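Local structure of aminoglycoside Nucleotidyltransferase (2")-Ia (Pseudomonas aeruginosa, 5CFT) at residues V46-D51 against T154-S159; D52-F57 against L92-P97. The protein confers aminoglycoside resistance by adenylating the 2''-hydroxyl group of gentamicin, tobramycin, kanamycin and related antibiotics with a metal-bound nucleotide. All blocks are in the same frame, centred on the assembly; numbering follows the deposited sequence.

Interaction 1. Residues V46-D51 against T154-S159. With APC (diphosphomethylphosphonic acid adenosyl ester), chain D.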
ATOM      1  N   VAL A  46      13.352  -5.505   5.934  1.00 14.53           N
ATOM      2  CA  VAL A  46      13.606  -4.644   4.777  1.00 14.04           C
ATOM      3  C   VAL A  46      14.291  -5.476   3.702  1.00 14.68           C
ATOM      4  O   VAL A  46      15.290  -6.201   4.008  1.00 19.41           O
ATOM      5  CB  VAL A  46      14.432  -3.454   5.187  1.00 16.75           C
ATOM      6  CG1 VAL A  46      14.647  -2.534   3.987  1.00 19.77           C
ATOM      7  CG2 VAL A  46      13.739  -2.681   6.252  1.00 17.98           C
ATOM      8  N   THR A  47      13.799  -5.442   2.470  1.00 15.53           N
ATOM      9  CA  THR A  47      14.345  -6.318   1.431  1.00 17.67           C
ATOM     10  C   THR A  47      15.101  -5.554   0.328  1.00 17.73           C
ATOM     11  O   THR A  47      15.900  -6.165  -0.423  1.00 20.62           O
ATOM     12  CB  THR A  47      13.237  -7.144   0.803  1.00 17.53           C
ATOM     13  OG1 THR A  47      12.349  -6.285   0.082  1.00 16.05           O
ATOM     14  CG2 THR A  47      12.466  -7.994   1.867  1.00 17.88           C
ATOM     15  N   ARG A  48      14.935  -4.232   0.281  1.00 15.49           N
ATOM     16  CA  ARG A  48      15.543  -3.387  -0.730  1.00 16.81           C
ATOM     17  C   ARG A  48      15.193  -1.949  -0.441  1.00 14.79           C
ATOM     18  O   ARG A  48      14.351  -1.656   0.414  1.00 15.44           O
ATOM     19  CB  ARG A  48      15.076  -3.780  -2.139  1.00 17.74           C
ATOM     20  CG  ARG A  48      13.568  -3.682  -2.348  1.00 17.19           C
ATOM     21  CD  ARG A  48      13.272  -3.933  -3.807  1.00 19.13           C
ATOM     22  NE  ARG A  48      11.857  -3.925  -4.160  1.00 21.09           N
ATOM     23  CZ  ARG A  48      11.127  -2.835  -4.414  1.00 19.22           C
ATOM     24  NH1 ARG A  48       9.858  -2.945  -4.729  1.00 20.19           N
ATOM     25  NH2 ARG A  48      11.635  -1.608  -4.298  1.00 15.90           N
ATOM     26  N   LYS A  49      15.832  -1.048  -1.174  1.00 16.06           N
ATOM     27  CA  LYS A  49      15.475   0.372  -1.186  1.00 17.52           C
ATOM     28  C   LYS A  49      14.096   0.521  -1.835  1.00 14.82           C
ATOM     29  O   LYS A  49      13.798  -0.171  -2.788  1.00 15.57           O
ATOM     30  CB  LYS A  49      16.546   1.155  -1.946  1.00 19.89           C
ATOM     31  CG  LYS A  49      17.866   1.155  -1.221  1.00 24.86           C
ATOM     32  N   HIS A  50      13.292   1.437  -1.306  1.00 12.75           N
ATOM     33  CA  HIS A  50      11.957   1.695  -1.797  1.00 11.64           C
ATOM     34  C   HIS A  50      11.888   3.095  -2.387  1.00 12.16           C
ATOM     35  O   HIS A  50      12.307   4.062  -1.755  1.00 12.87           O
ATOM     36  CB  HIS A  50      10.968   1.571  -0.658  1.00 10.96           C
ATOM     37  CG  HIS A  50      10.889   0.170  -0.123  1.00 10.76           C
ATOM     38  ND1 HIS A  50      10.346  -0.839  -0.874  1.00 12.84           N
ATOM     39  CD2 HIS A  50      11.395  -0.418   0.997  1.00 10.26           C
ATOM     40  CE1 HIS A  50      10.456  -1.979  -0.226  1.00 12.92           C
ATOM     41  NE2 HIS A  50      11.078  -1.751   0.913  1.00 11.46           N
ATOM     42  N   ASP A  51      11.295   3.202  -3.561  1.00 11.98           N
ATOM     43  CA  ASP A  51      11.268   4.486  -4.262  1.00 12.48           C
ATOM     44  C   ASP A  51      10.247   5.457  -3.712  1.00 13.13           C
ATOM     45  O   ASP A  51      10.420   6.675  -3.822  1.00 14.60           O
ATOM     46  CB  ASP A  51      11.049   4.269  -5.748  1.00 17.67           C
ATOM     47  CG  ASP A  51      12.304   3.743  -6.448  1.00 22.14           C
ATOM     48  OD1 ASP A  51      13.394   3.696  -5.839  1.00 23.73           O
ATOM     49  OD2 ASP A  51      12.204   3.427  -7.650  1.00 27.58           O
ATOM     50  N   THR A 154      13.493  -5.781 -12.643  1.00 31.18           N
ATOM     51  CA  THR A 154      13.830  -6.856 -11.706  1.00 30.84           C
ATOM     52  C   THR A 154      13.283  -6.671 -10.300  1.00 30.71           C
ATOM     53  O   THR A 154      12.804  -7.622  -9.687  1.00 27.86           O
ATOM     54  CB  THR A 154      15.347  -7.031 -11.604  1.00 37.41           C
ATOM     55  OG1 THR A 154      15.788  -7.716 -12.770  1.00 39.62           O
ATOM     56  CG2 THR A 154      15.757  -7.861 -10.372  1.00 37.43           C
ATOM     57  N   LYS A 155      13.363  -5.454  -9.791  1.00 25.16           N
ATOM     58  CA  LYS A 155      12.956  -5.204  -8.431  1.00 26.30           C
ATOM     59  C   LYS A 155      11.480  -5.570  -8.296  1.00 23.68           C
ATOM     60  O   LYS A 155      11.084  -6.014  -7.234  1.00 22.29           O
ATOM     61  CB  LYS A 155      13.211  -3.750  -8.016  1.00 31.31           C
ATOM     62  CG  LYS A 155      12.443  -2.744  -8.795  1.00 34.34           C
ATOM     63  CD  LYS A 155      12.940  -1.318  -8.507  1.00 38.55           C
ATOM     64  CE  LYS A 155      12.341  -0.332  -9.510  1.00 41.91           C
ATOM     65  NZ  LYS A 155      12.608   1.121  -9.142  1.00 42.29           N
ATOM     66  N   HIS A 156      10.688  -5.338  -9.343  1.00 22.40           N
ATOM     67  CA  HIS A 156       9.246  -5.570  -9.264  1.00 20.84           C
ATOM     68  C   HIS A 156       8.955  -7.042  -9.415  1.00 19.52           C
ATOM     69  O   HIS A 156       8.012  -7.563  -8.807  1.00 19.18           O
ATOM     70  CB  HIS A 156       8.476  -4.780 -10.314  1.00 19.95           C
ATOM     71  CG  HIS A 156       8.543  -3.306 -10.120  1.00 24.10           C
ATOM     72  ND1 HIS A 156       8.202  -2.407 -11.107  1.00 25.45           N
ATOM     73  CD2 HIS A 156       8.945  -2.562  -9.059  1.00 28.09           C
ATOM     74  CE1 HIS A 156       8.369  -1.179 -10.662  1.00 25.36           C
ATOM     75  NE2 HIS A 156       8.845  -1.243  -9.433  1.00 28.66           N
ATOM     76  N   ILE A 157       9.707  -7.718 -10.276  1.00 20.48           N
ATOM     77  CA  ILE A 157       9.618  -9.166 -10.363  1.00 18.42           C
ATOM     78  C   ILE A 157       9.939  -9.792  -9.039  1.00 18.42           C
ATOM     79  O   ILE A 157       9.196 -10.704  -8.625  1.00 18.10           O
ATOM     80  CB  ILE A 157      10.581  -9.749 -11.414  1.00 22.73           C
ATOM     81  CG1 ILE A 157      10.111  -9.307 -12.773  1.00 26.94           C
ATOM     82  CG2 ILE A 157      10.557 -11.282 -11.344  1.00 25.97           C
ATOM     83  CD1 ILE A 157      11.134  -9.645 -13.882  1.00 30.46           C
ATOM     84  N   GLU A 158      11.015  -9.340  -8.379  1.00 20.12           N
ATOM     85  CA  GLU A 158      11.436  -9.961  -7.139  1.00 23.86           C
ATOM     86  C   GLU A 158      10.444  -9.679  -6.034  1.00 21.97           C
ATOM     87  O   GLU A 158      10.199 -10.528  -5.181  1.00 19.97           O
ATOM     88  CB  GLU A 158      12.840  -9.494  -6.726  1.00 29.35           C
ATOM     89  CG  GLU A 158      13.940  -9.958  -7.669  1.00 36.51           C
ATOM     90  CD  GLU A 158      13.959 -11.456  -7.893  1.00 44.49           C
ATOM     91  OE1 GLU A 158      13.429 -12.233  -7.054  1.00 46.94           O
ATOM     92  OE2 GLU A 158      14.501 -11.859  -8.943  1.00 49.78           O
ATOM     93  N   SER A 159       9.870  -8.470  -6.027  1.00 18.44           N
ATOM     94  CA  SER A 159       8.858  -8.131  -5.006  1.00 16.25           C
ATOM     95  C   SER A 159       7.591  -8.965  -5.213  1.00 13.96           C
ATOM     96  O   SER A 159       7.061  -9.502  -4.230  1.00 14.88           O
ATOM     97  CB  SER A 159       8.523  -6.624  -4.993  1.00 15.39           C
ATOM     98  OG  SER A 159       9.621  -5.897  -4.430  1.00 22.51           O
TER
HETATM   99  PG  APC D 203       8.926   0.624  -4.246  1.00 13.42           P
HETATM  100  O1G APC D 203      10.376   0.761  -4.827  1.00 14.95           O
HETATM  101  O2G APC D 203       8.096   1.847  -4.570  1.00 12.46           O
HETATM  102  O3G APC D 203       8.871   0.191  -2.880  1.00 11.61           O
HETATM  103  PB  APC D 203       6.754  -0.772  -5.381  1.00 13.11           P
HETATM  104  O1B APC D 203       6.451  -2.281  -5.568  1.00 18.41           O
HETATM  105  O2B APC D 203       5.959  -0.131  -4.269  1.00 11.38           O
HETATM  106  O3B APC D 203       8.260  -0.623  -5.027  1.00 13.60           O
HETATM  107  PA  APC D 203       5.340   1.262  -7.167  1.00 13.47           P
HETATM  108  O1A APC D 203       5.477   2.077  -8.427  1.00 17.43           O
HETATM  109  O2A APC D 203       5.170   2.139  -5.921  1.00 12.62           O
HETATM  110  C3A APC D 203       6.656   0.110  -6.920  1.00 13.61           C
HETATM  111  O5' APC D 203       3.971   0.518  -7.382  1.00 23.17           O
HETATM  112  C5' APC D 203       3.032   0.149  -6.345  1.00 22.88           C
HETATM  113  C4' APC D 203       2.319  -1.052  -6.903  1.00 16.39           C
HETATM  114  O4' APC D 203       1.645  -0.669  -8.125  1.00 15.47           O
HETATM  115  C3' APC D 203       3.293  -2.132  -7.289  1.00 18.91           C
HETATM  116  O3' APC D 203       3.445  -2.944  -6.122  1.00 21.98           O
HETATM  117  C2' APC D 203       2.622  -2.797  -8.484  1.00 21.87           C
HETATM  118  O2' APC D 203       1.694  -3.710  -7.900  1.00 26.64           O
HETATM  119  C1' APC D 203       1.890  -1.624  -9.150  1.00 18.39           C
HETATM  120  N9  APC D 203       2.557  -0.979 -10.305  1.00 17.46           N
HETATM  121  C8  APC D 203       3.858  -0.580 -10.449  1.00 22.56           C
HETATM  122  N7  APC D 203       4.094   0.128 -11.536  1.00 21.99           N
HETATM  123  C5  APC D 203       2.859   0.166 -12.161  1.00 20.52           C
HETATM  124  C6  APC D 203       2.452   0.673 -13.419  1.00 27.81           C
HETATM  125  N6  APC D 203       3.259   1.335 -14.256  1.00 34.49           N
HETATM  126  N1  APC D 203       1.175   0.458 -13.800  1.00 29.68           N
HETATM  127  C2  APC D 203       0.360  -0.200 -12.975  1.00 26.21           C
HETATM  128  N3  APC D 203       0.626  -0.713 -11.772  1.00 21.81           N
HETATM  129  C4  APC D 203       1.900  -0.506 -11.424  1.00 17.31           C
HETATM  130  O   HOH W   1      14.712   1.060  -6.839  1.00 49.42           O
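R48 and K155 face each other with the same first turn, CG set between the backbone N and the carbonyl carbon (chi1 60° and 63°), and both then run out extended. R48 thereby carries its guanidinium across to the first turns of helix 154-167, while K155 sends its amine toward D51. R48 takes S159 side-on: R48 NE and NH1 both donate to S159 OG, each at 3.0 Å, with the hydroxyl almost in the plane of the guanidinium. S159 OG in turn donates to K155 O at 3.2 Å. That carbonyl also accepts the helical N-H of S159, the two donors arriving from opposite faces of its plane. The R48 group is layered as well, K155 CB over one face near the rim and H50 CE1 over the centre of the other, so its rotation is well fixed. Its outer N-H groups meet the triphosphate analogue: NH1 donates to APC O3B at 2.8 Å, nearly straight at 172°, and NH2 to APC O1G at 2.7 Å. NH2 also reaches back to K49 O. D51 N gives APC O1G a second donor, and H50 ND1 points at APC O3G (2.7 Å) from the edge of its ring; H50 NE2 is held by D40. Farther out, K155 NZ forms a salt bridge with D51 OD2 at 2.8 Å, and a water joins the same amine to D51 OD1. H156 sits beside the bridging carbon, NE2 3.6 Å from APC C3A, with ND1 bonded to Y143. R48, H50 and the D51 N-H probably offset the charge of the terminal phosphate; G36 N also bonds APC in this nucleotidyltransferase's nucleotide pocket.

Interaction 2. Residues D52-F57 against L92-P97. With MN (manganese (II) ion), chain C; MN (manganese (II) ion), chain B; 51G (gentamicin C1), chain E; APC (diphosphomethylphosphonic acid adenosyl ester), chain D.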
ATOM      1  N   ASP A  52       9.199   4.940  -3.103  1.00 10.29           N
ATOM      2  CA  ASP A  52       8.153   5.769  -2.486  1.00  9.48           C
ATOM      3  C   ASP A  52       7.495   5.057  -1.331  1.00 10.22           C
ATOM      4  O   ASP A  52       7.891   3.945  -0.960  1.00  8.71           O
ATOM      5  CB  ASP A  52       7.098   6.226  -3.531  1.00  7.99           C
ATOM      6  CG  ASP A  52       6.314   5.131  -4.111  1.00  9.76           C
ATOM      7  OD1 ASP A  52       6.247   4.063  -3.523  1.00  8.91           O
ATOM      8  OD2 ASP A  52       5.662   5.373  -5.191  1.00 14.04           O
ATOM      9  N   ILE A  53       6.518   5.714  -0.703  1.00  7.26           N
ATOM     10  CA  ILE A  53       5.687   5.150   0.331  1.00  6.72           C
ATOM     11  C   ILE A  53       4.267   5.151  -0.200  1.00  7.18           C
ATOM     12  O   ILE A  53       3.740   6.227  -0.509  1.00  8.60           O
ATOM     13  CB  ILE A  53       5.782   5.976   1.580  1.00  8.04           C
ATOM     14  CG1 ILE A  53       7.212   5.979   2.180  1.00  9.36           C
ATOM     15  CG2 ILE A  53       4.864   5.445   2.657  1.00  9.06           C
ATOM     16  CD1 ILE A  53       7.471   7.139   3.173  1.00 10.16           C
ATOM     17  N   ASP A  54       3.680   3.985  -0.392  1.00  7.85           N
ATOM     18  CA  ASP A  54       2.304   3.812  -0.819  1.00  6.14           C
ATOM     19  C   ASP A  54       1.403   3.753   0.395  1.00  6.33           C
ATOM     20  O   ASP A  54       1.648   2.980   1.321  1.00  7.83           O
ATOM     21  CB  ASP A  54       2.189   2.542  -1.655  1.00  6.10           C
ATOM     22  CG  ASP A  54       3.085   2.547  -2.861  1.00  9.30           C
ATOM     23  OD1 ASP A  54       2.808   3.309  -3.831  1.00 11.16           O
ATOM     24  OD2 ASP A  54       4.106   1.801  -2.881  1.00  8.81           O
ATOM     25  N   LEU A  55       0.339   4.552   0.386  1.00  6.94           N
ATOM     26  CA  LEU A  55      -0.589   4.663   1.500  1.00  6.63           C
ATOM     27  C   LEU A  55      -2.012   4.523   0.985  1.00  7.99           C
ATOM     28  O   LEU A  55      -2.379   5.108  -0.062  1.00  8.79           O
ATOM     29  CB  LEU A  55      -0.460   6.011   2.183  1.00  8.93           C
ATOM     30  CG  LEU A  55       0.845   6.296   2.891  1.00  9.38           C
ATOM     31  CD1 LEU A  55       0.802   7.735   3.420  1.00 13.15           C
ATOM     32  CD2 LEU A  55       1.086   5.301   3.999  1.00 11.14           C
ATOM     33  N   THR A  56      -2.854   3.812   1.730  1.00  7.18           N
ATOM     34  CA  THR A  56      -4.293   3.758   1.521  1.00  7.89           C
ATOM     35  C   THR A  56      -4.953   4.495   2.685  1.00  9.36           C
ATOM     36  O   THR A  56      -4.585   4.287   3.841  1.00  9.36           O
ATOM     37  CB  THR A  56      -4.851   2.323   1.441  1.00  8.56           C
ATOM     38  OG1 THR A  56      -4.209   1.624   0.365  1.00 11.84           O
ATOM     39  CG2 THR A  56      -6.315   2.322   1.193  1.00 11.61           C
ATOM     40  N   PHE A  57      -5.894   5.379   2.406  1.00  8.57           N
ATOM     41  CA  PHE A  57      -6.536   6.239   3.426  1.00  9.05           C
ATOM     42  C   PHE A  57      -8.050   6.196   3.259  1.00  9.16           C
ATOM     43  O   PHE A  57      -8.567   6.005   2.167  1.00  9.40           O
ATOM     44  CB  PHE A  57      -6.024   7.674   3.313  1.00 10.51           C
ATOM     45  CG  PHE A  57      -6.411   8.349   2.019  1.00  8.85           C
ATOM     46  CD1 PHE A  57      -7.577   9.079   1.889  1.00 11.20           C
ATOM     47  CD2 PHE A  57      -5.621   8.233   0.899  1.00 10.22           C
ATOM     48  CE1 PHE A  57      -7.915   9.646   0.697  1.00 11.61           C
ATOM     49  CE2 PHE A  57      -5.950   8.828  -0.256  1.00  8.64           C
ATOM     50  CZ  PHE A  57      -7.120   9.512  -0.389  1.00 11.08           C
ATOM     51  N   LEU A  92       8.394  10.719  -1.611  1.00 10.60           N
ATOM     52  CA  LEU A  92       7.115  10.669  -2.264  1.00 10.92           C
ATOM     53  C   LEU A  92       6.121   9.759  -1.583  1.00 10.27           C
ATOM     54  O   LEU A  92       6.475   8.635  -1.232  1.00 11.94           O
ATOM     55  CB  LEU A  92       7.296  10.168  -3.679  1.00 13.77           C
ATOM     56  CG  LEU A  92       6.167  10.380  -4.615  1.00 20.53           C
ATOM     57  CD1 LEU A  92       6.138  11.875  -4.882  1.00 26.86           C
ATOM     58  CD2 LEU A  92       6.531   9.588  -5.881  1.00 22.59           C
ATOM     59  N   LEU A  93       4.887  10.241  -1.386  1.00 10.17           N
ATOM     60  CA  LEU A  93       3.796   9.470  -0.855  1.00  9.51           C
ATOM     61  C   LEU A  93       2.788   9.270  -1.960  1.00 10.07           C
ATOM     62  O   LEU A  93       2.283  10.257  -2.498  1.00 14.30           O
ATOM     63  CB  LEU A  93       3.101  10.156   0.304  1.00 11.04           C
ATOM     64  CG  LEU A  93       3.913  10.541   1.491  1.00 13.80           C
ATOM     65  CD1 LEU A  93       2.934  11.171   2.538  1.00 12.42           C
ATOM     66  CD2 LEU A  93       4.733   9.460   2.087  1.00 18.70           C
ATOM     67  N   ASP A  94       2.441   8.026  -2.249  1.00  7.35           N
ATOM     68  CA  ASP A  94       1.530   7.679  -3.330  1.00  7.50           C
ATOM     69  C   ASP A  94       0.255   7.196  -2.681  1.00  8.12           C
ATOM     70  O   ASP A  94       0.243   6.097  -2.095  1.00  8.46           O
ATOM     71  CB  ASP A  94       2.203   6.621  -4.195  1.00  9.19           C
ATOM     72  CG  ASP A  94       1.385   6.143  -5.324  1.00 11.65           C
ATOM     73  OD1 ASP A  94       0.264   6.603  -5.550  1.00 13.03           O
ATOM     74  OD2 ASP A  94       1.920   5.307  -6.087  1.00 10.60           O
ATOM     75  N   CYS A  95      -0.764   8.023  -2.691  1.00  8.82           N
ATOM     76  CA  CYS A  95      -1.938   7.854  -1.792  1.00  7.85           C
ATOM     77  C   CYS A  95      -3.212   7.509  -2.536  1.00  8.71           C
ATOM     78  O   CYS A  95      -3.611   8.211  -3.475  1.00 10.14           O
ATOM     79  CB  CYS A  95      -2.160   9.163  -0.983  1.00  9.05           C
ATOM     80  SG  CYS A  95      -0.727   9.667  -0.045  1.00 10.59           S
ATOM     81  N   GLU A  96      -3.882   6.433  -2.132  1.00  8.39           N
ATOM     82  CA  GLU A  96      -5.101   6.001  -2.762  1.00  9.04           C
ATOM     83  C   GLU A  96      -6.209   5.866  -1.717  1.00  8.36           C
ATOM     84  O   GLU A  96      -5.974   5.345  -0.611  1.00  8.66           O
ATOM     85  CB  GLU A  96      -4.858   4.647  -3.462  1.00 10.52           C
ATOM     86  CG  GLU A  96      -6.034   4.140  -4.127  1.00 14.11           C
ATOM     87  CD  GLU A  96      -5.806   2.892  -4.946  1.00 16.19           C
ATOM     88  OE1 GLU A  96      -5.180   1.982  -4.460  1.00 13.80           O
ATOM     89  OE2 GLU A  96      -6.347   2.833  -6.084  1.00 20.88           O
ATOM     90  N   PRO A  97      -7.436   6.235  -2.066  1.00  9.06           N
ATOM     91  CA  PRO A  97      -8.546   6.085  -1.134  1.00  9.68           C
ATOM     92  C   PRO A  97      -9.030   4.647  -1.047  1.00  8.40           C
ATOM     93  O   PRO A  97      -8.986   3.868  -2.021  1.00 10.98           O
ATOM     94  CB  PRO A  97      -9.616   6.977  -1.730  1.00 10.46           C
ATOM     95  CG  PRO A  97      -9.327   6.885  -3.225  1.00 11.63           C
ATOM     96  CD  PRO A  97      -7.834   6.985  -3.259  1.00  9.77           C
TER
HETATM   97 MN    MN C 202       3.825   4.042  -5.716  0.60 15.67          MN
HETATM   98 MN    MN B 201       5.921   2.013  -3.894  1.00 10.35          MN
HETATM   99  O6  51G E 204       3.350   3.674  -7.974  1.00 17.56           O
HETATM  100  C14 51G E 204       2.788   3.705  -9.288  1.00 14.57           C
HETATM  101  C15 51G E 204       2.376   5.129  -9.659  1.00 21.76           C
HETATM  102  N   51G E 204       3.512   6.051  -9.614  1.00 23.11           N
HETATM  103  C19 51G E 204       3.226   7.274  -8.864  1.00 24.51           C
HETATM  104  C16 51G E 204       1.801   5.133 -11.071  1.00 25.82           C
HETATM  105  C18 51G E 204       1.270   6.509 -11.450  1.00 33.13           C
HETATM  106  O5  51G E 204       2.912   4.831 -11.933  1.00 25.07           O
HETATM  107  C17 51G E 204       0.690   4.091 -11.180  1.00 19.70           C
HETATM  108  O4  51G E 204       1.093   2.807 -10.706  1.00 18.10           O
HETATM  109  C13 51G E 204       1.589   2.767  -9.378  1.00 13.26           C
HETATM  110  O3  51G E 204       0.558   3.203  -8.535  1.00 14.09           O
HETATM  111  C11 51G E 204      -0.399   2.242  -8.033  1.00 12.60           C
HETATM  112  C10 51G E 204      -0.928   2.772  -6.696  1.00 10.44           C
HETATM  113  N1  51G E 204       0.129   3.017  -5.694  1.00 11.31           N
HETATM  114  C9  51G E 204      -1.984   1.810  -6.144  1.00  9.87           C
HETATM  115  C8  51G E 204      -3.149   1.636  -7.125  1.00  8.71           C
HETATM  116  N2  51G E 204      -4.152   0.707  -6.554  1.00 11.49           N
HETATM  117  C12 51G E 204      -1.551   2.089  -9.020  1.00 14.25           C
HETATM  118  O2  51G E 204      -1.094   1.478 -10.235  1.00 16.64           O
HETATM  119  C7  51G E 204      -2.650   1.186  -8.480  1.00 13.04           C
HETATM  120  O1  51G E 204      -3.765   1.295  -9.385  1.00 13.43           O
HETATM  121  C6  51G E 204      -4.455   0.113  -9.736  1.00 12.69           C
HETATM  122  C5  51G E 204      -4.546  -0.009 -11.262  1.00 15.09           C
HETATM  123  N3  51G E 204      -3.224   0.110 -11.877  1.00 16.45           N
HETATM  124  C4  51G E 204      -5.431   1.127 -11.750  1.00 18.18           C
HETATM  125  C3  51G E 204      -6.781   0.991 -11.079  1.00 18.44           C
HETATM  126  O   51G E 204      -5.723   0.024  -9.122  1.00 13.24           O
HETATM  127  C2  51G E 204      -6.657   1.039  -9.570  1.00 19.09           C
HETATM  128  C1  51G E 204      -7.941   0.785  -8.830  1.00 21.01           C
HETATM  129  C   51G E 204      -8.572  -0.523  -9.269  1.00 26.25           C
HETATM  130  N4  51G E 204      -7.733   0.781  -7.376  1.00 20.22           N
HETATM  131  C20 51G E 204      -8.973   0.843  -6.628  1.00 27.78           C
HETATM  132  PG  APC D 203       8.926   0.624  -4.246  1.00 13.42           P
HETATM  133  O1G APC D 203      10.376   0.761  -4.827  1.00 14.95           O
HETATM  134  O2G APC D 203       8.096   1.847  -4.570  1.00 12.46           O
HETATM  135  O3G APC D 203       8.871   0.191  -2.880  1.00 11.61           O
HETATM  136  PB  APC D 203       6.754  -0.772  -5.381  1.00 13.11           P
HETATM  137  O1B APC D 203       6.451  -2.281  -5.568  1.00 18.41           O
HETATM  138  O2B APC D 203       5.959  -0.131  -4.269  1.00 11.38           O
HETATM  139  O3B APC D 203       8.260  -0.623  -5.027  1.00 13.60           O
HETATM  140  PA  APC D 203       5.340   1.262  -7.167  1.00 13.47           P
HETATM  141  O1A APC D 203       5.477   2.077  -8.427  1.00 17.43           O
HETATM  142  O2A APC D 203       5.170   2.139  -5.921  1.00 12.62           O
HETATM  143  C3A APC D 203       6.656   0.110  -6.920  1.00 13.61           C
HETATM  144  O5' APC D 203       3.971   0.518  -7.382  1.00 23.17           O
HETATM  145  C5' APC D 203       3.032   0.149  -6.345  1.00 22.88           C
HETATM  146  C4' APC D 203       2.319  -1.052  -6.903  1.00 16.39           C
HETATM  147  O4' APC D 203       1.645  -0.669  -8.125  1.00 15.47           O
HETATM  148  C3' APC D 203       3.293  -2.132  -7.289  1.00 18.91           C
HETATM  149  O3' APC D 203       3.445  -2.944  -6.122  1.00 21.98           O
HETATM  150  C2' APC D 203       2.622  -2.797  -8.484  1.00 21.87           C
HETATM  151  O2' APC D 203       1.694  -3.710  -7.900  1.00 26.64           O
HETATM  152  C1' APC D 203       1.890  -1.624  -9.150  1.00 18.39           C
HETATM  153  N9  APC D 203       2.557  -0.979 -10.305  1.00 17.46           N
HETATM  154  C8  APC D 203       3.858  -0.580 -10.449  1.00 22.56           C
HETATM  155  N7  APC D 203       4.094   0.128 -11.536  1.00 21.99           N
HETATM  156  C5  APC D 203       2.859   0.166 -12.161  1.00 20.52           C
HETATM  157  C6  APC D 203       2.452   0.673 -13.419  1.00 27.81           C
HETATM  158  N6  APC D 203       3.259   1.335 -14.256  1.00 34.49           N
HETATM  159  N1  APC D 203       1.175   0.458 -13.800  1.00 29.68           N
HETATM  160  C2  APC D 203       0.360  -0.200 -12.975  1.00 26.21           C
HETATM  161  N3  APC D 203       0.626  -0.713 -11.772  1.00 21.81           N
HETATM  162  C4  APC D 203       1.900  -0.506 -11.424  1.00 17.31           C
HETATM  163  O   HOH W   2       6.900   1.574  -1.879  1.00  9.92           O
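D54 and D94 stand side by side on neighbouring parallel strands, 53-58 and 91-101, carrying the carboxylates of a nucleotidyltransferase two-metal site. Five backbone hydrogen bonds zip the strands, from I53 N to L92 O through to F57 N to E96 O. On the face bearing I53, L55 and F57 the side chains pack flank to flank: L93 CD2 rests against I53 CB (3.7 Å) and I53 CD1, while L93 CD1 meets L55 CD1. F57, turned with CG between its N and carbonyl carbon (chi1 65°), lays its ring against the neighbouring strand. P97 CA sits over a face of the F57 ring, 3.9 Å from its centroid, in a CH-pi contact, and the backbone carbon C95 C lies at the ring edge. Helices 11-26 and 62-71 cover this layer. The opposite face bears D54, D94 and E96; D54, like D52, bridges both manganese ions. The D54 and D94 carboxylate planes are 59° apart, and D54 OD1 lies 3.1 Å from D94 OD2, a closeness of two acceptors that their shared manganese makes tolerable. Y82 holds D94 OD1. Beyond them the extended E96 spans two gentamicin amines, OE1 taking N2 and OE2 taking N4 (2.8 Å). The manganese that D94 shares is bound by D52 OD2, D54 OD1, D94 OD2, APC O2A and gentamicin O6, each at 2.3 Å.

From the N terminus, the chain passes helices 11-26 and 35-43 before the loop 46-51, whose last residue leads directly into 52-57, so the two contacts share one continuous run. Interaction 2 closes first: after helix 62-71 and two antiparallel strands, 92-97 returns beside 52-57. Interaction 1 closes much later, when helix 154-167 reaches back to 46-51, and its larger loop encloses the smaller one. The inner contact ties the central strands of the mixed sheet; the outer one joins the helical C-terminal part to the loop between helix 35-43 and strand 53-58. Their centres lie about 17 Å apart, and APC touches both.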